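Local coordinates for protein FACT complex subunit SPT16 (Ashbya gossypii, PDB 6A8M) that probably acts within the FACT complex as a histone chaperone that reorganizes nucleosomes during transcription, replication and DNA repair, this piece comprising the N-terminal, peptidase-like part, at residues T315-F320 with A411-Q416. Numbering follows the deposited sequence.
Sequences TDNYDF and ASYALQ
The pita-bread fold of the M24 peptidase family lays helices over a curved, mostly antiparallel β-sheet, and the aminopeptidase-like region of Spt16 offers a compact example where Asn317 and Tyr318, near the start of helix 312-332, meet Tyr413 and Leu415 at the beginning of strand 412-424. The segments 315-320 and 412-416 run almost parallel, their axes 9.4 Å apart at closest. Tyr413 and Leu415, two positions apart, both point from the strand toward the helix and divide the work between polar and apolar contact. The phenol of Tyr413 reaches across until its OH accepts a hydrogen bond from Asn317 ND2 at 2.9 Å. This bond is bent, 141° at the hydrogen, yet the oxygen lies close to the amide plane; ring and amide planes are 21° apart, so the two flat groups meet edge on, without stacking. On Tyr413, chi1 of 68° sets the ring between backbone N and carbonyl carbon, from where it extends to the helix. Beside this polar link, Leu415 presses the methyl CD1 against the root of the same asparagine, 3.6 Å from Asn317 CB, and the same methyl lies 4.0 Å from Tyr318 N. One residue, Asn317, thus serves both neighbours, its CB packing and its amide bonding. The Tyr318 hydroxyl instead bonds to the carbonyl oxygen of Lys436, while Cys286 of strand 285-295 touches both Tyr413 and Leu415. Such a buried helix-on-sheet interface, combining one side-chain hydrogen bond with a leucine methyl packed on the helix, is typical of the helices packed on the antiparallel sheet of the pita-bread fold.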
loop_
_atom_site.group_PDB
_atom_site.type_symbol
_atom_site.label_atom_id
_atom_site.label_comp_id
_atom_site.label_asym_id
_atom_site.label_seq_id
_atom_site.Cartn_x
_atom_site.Cartn_y
_atom_site.Cartn_z
ATOM N N THR A 315 1.976 24.953 19.375
ATOM C CA THR A 315 1.363 23.969 20.272
ATOM C C THR A 315 -0.149 23.992 20.147
ATOM O O THR A 315 -0.789 22.945 20.180
ATOM C CB THR A 315 1.776 24.196 21.730
ATOM O OG1 THR A 315 1.192 25.409 22.244
ATOM C CG2 THR A 315 3.277 24.225 21.844
ATOM N N ASP A 316 -0.730 25.176 19.972
ATOM C CA ASP A 316 -2.179 25.257 19.807
ATOM C C ASP A 316 -2.616 24.532 18.537
ATOM O O ASP A 316 -3.618 23.805 18.531
ATOM C CB ASP A 316 -2.616 26.723 19.780
ATOM C CG ASP A 316 -2.502 27.406 21.143
ATOM O OD1 ASP A 316 -2.258 26.712 22.152
ATOM O OD2 ASP A 316 -2.671 28.651 21.199
ATOM N N ASN A 317 -1.870 24.713 17.449
ATOM C CA ASN A 317 -2.259 24.067 16.204
ATOM C C ASN A 317 -1.946 22.582 16.222
ATOM O O ASN A 317 -2.666 21.806 15.591
ATOM C CB ASN A 317 -1.598 24.768 15.027
ATOM C CG ASN A 317 -2.199 26.141 14.786
ATOM O OD1 ASN A 317 -3.353 26.394 15.164
ATOM N ND2 ASN A 317 -1.417 27.049 14.214
ATOM N N TYR A 318 -0.907 22.158 16.946
ATOM C CA TYR A 318 -0.711 20.723 17.103
ATOM C C TYR A 318 -1.834 20.107 17.926
ATOM O O TYR A 318 -2.298 19.003 17.626
ATOM C CB TYR A 318 0.643 20.403 17.733
ATOM C CG TYR A 318 0.811 18.905 17.858
ATOM C CD1 TYR A 318 1.224 18.146 16.776
ATOM C CD2 TYR A 318 0.478 18.240 19.030
ATOM C CE1 TYR A 318 1.342 16.757 16.868
ATOM C CE2 TYR A 318 0.601 16.849 19.138
ATOM C CZ TYR A 318 1.034 16.120 18.043
ATOM O OH TYR A 318 1.150 14.748 18.111
ATOM N N ASP A 319 -2.277 20.799 18.976
ATOM C CA ASP A 319 -3.418 20.304 19.742
ATOM C C ASP A 319 -4.635 20.142 18.851
ATOM O O ASP A 319 -5.360 19.144 18.950
ATOM C CB ASP A 319 -3.742 21.252 20.897
ATOM C CG ASP A 319 -2.697 21.221 21.997
ATOM O OD1 ASP A 319 -1.916 20.239 22.058
ATOM O OD2 ASP A 319 -2.681 22.176 22.807
ATOM N N PHE A 320 -4.887 21.131 17.993
ATOM C CA PHE A 320 -5.997 21.045 17.048
ATOM C C PHE A 320 -5.827 19.877 16.088
ATOM O O PHE A 320 -6.788 19.155 15.806
ATOM C CB PHE A 320 -6.133 22.347 16.259
ATOM C CG PHE A 320 -7.023 22.200 15.068
ATOM C CD1 PHE A 320 -8.390 22.183 15.234
ATOM C CD2 PHE A 320 -6.488 21.988 13.794
ATOM C CE1 PHE A 320 -9.224 22.015 14.148
ATOM C CE2 PHE A 320 -7.315 21.805 12.708
ATOM C CZ PHE A 320 -8.675 21.815 12.883
ATOM N N ALA A 411 8.688 32.396 12.028
ATOM C CA ALA A 411 9.298 31.090 11.809
ATOM C C ALA A 411 8.381 30.174 10.999
ATOM O O ALA A 411 7.207 29.998 11.328
ATOM C CB ALA A 411 9.643 30.451 13.157
ATOM N N SER A 412 8.931 29.591 9.940
ATOM C CA SER A 412 8.185 28.657 9.104
ATOM C C SER A 412 7.989 27.330 9.826
ATOM O O SER A 412 8.908 26.812 10.473
ATOM C CB SER A 412 8.936 28.405 7.796
ATOM O OG SER A 412 9.014 29.589 7.020
ATOM N N TYR A 413 6.791 26.758 9.702
ATOM C CA TYR A 413 6.570 25.417 10.225
ATOM C C TYR A 413 5.483 24.707 9.430
ATOM O O TYR A 413 4.904 25.251 8.487
ATOM C CB TYR A 413 6.240 25.437 11.719
ATOM C CG TYR A 413 4.917 26.044 12.143
ATOM C CD1 TYR A 413 4.779 27.423 12.304
ATOM C CD2 TYR A 413 3.837 25.223 12.471
ATOM C CE1 TYR A 413 3.560 27.970 12.747
ATOM C CE2 TYR A 413 2.627 25.752 12.904
ATOM C CZ TYR A 413 2.496 27.112 13.041
ATOM O OH TYR A 413 1.294 27.622 13.485
ATOM N N ALA A 414 5.273 23.448 9.781
ATOM C CA ALA A 414 4.295 22.599 9.125
ATOM C C ALA A 414 3.920 21.550 10.150
ATOM O O ALA A 414 4.615 21.369 11.156
ATOM C CB ALA A 414 4.836 21.963 7.833
ATOM N N LEU A 415 2.802 20.889 9.909
ATOM C CA LEU A 415 2.292 19.891 10.840
ATOM C C LEU A 415 1.848 18.678 10.056
ATOM O O LEU A 415 1.218 18.809 9.005
ATOM C CB LEU A 415 1.088 20.414 11.659
ATOM C CG LEU A 415 1.371 21.672 12.483
ATOM C CD1 LEU A 415 0.071 22.249 13.048
ATOM C CD2 LEU A 415 2.356 21.364 13.615
ATOM N N GLN A 416 2.116 17.492 10.592
ATOM C CA GLN A 416 1.661 16.308 9.894
ATOM C C GLN A 416 1.482 15.167 10.882
ATOM O O GLN A 416 2.344 14.926 11.724
ATOM C CB GLN A 416 2.642 15.919 8.782
ATOM C CG GLN A 416 2.181 14.737 7.973
ATOM C CD GLN A 416 2.998 14.569 6.725
ATOM O OE1 GLN A 416 4.239 14.400 6.788
ATOM N NE2 GLN A 416 2.335 14.653 5.580
#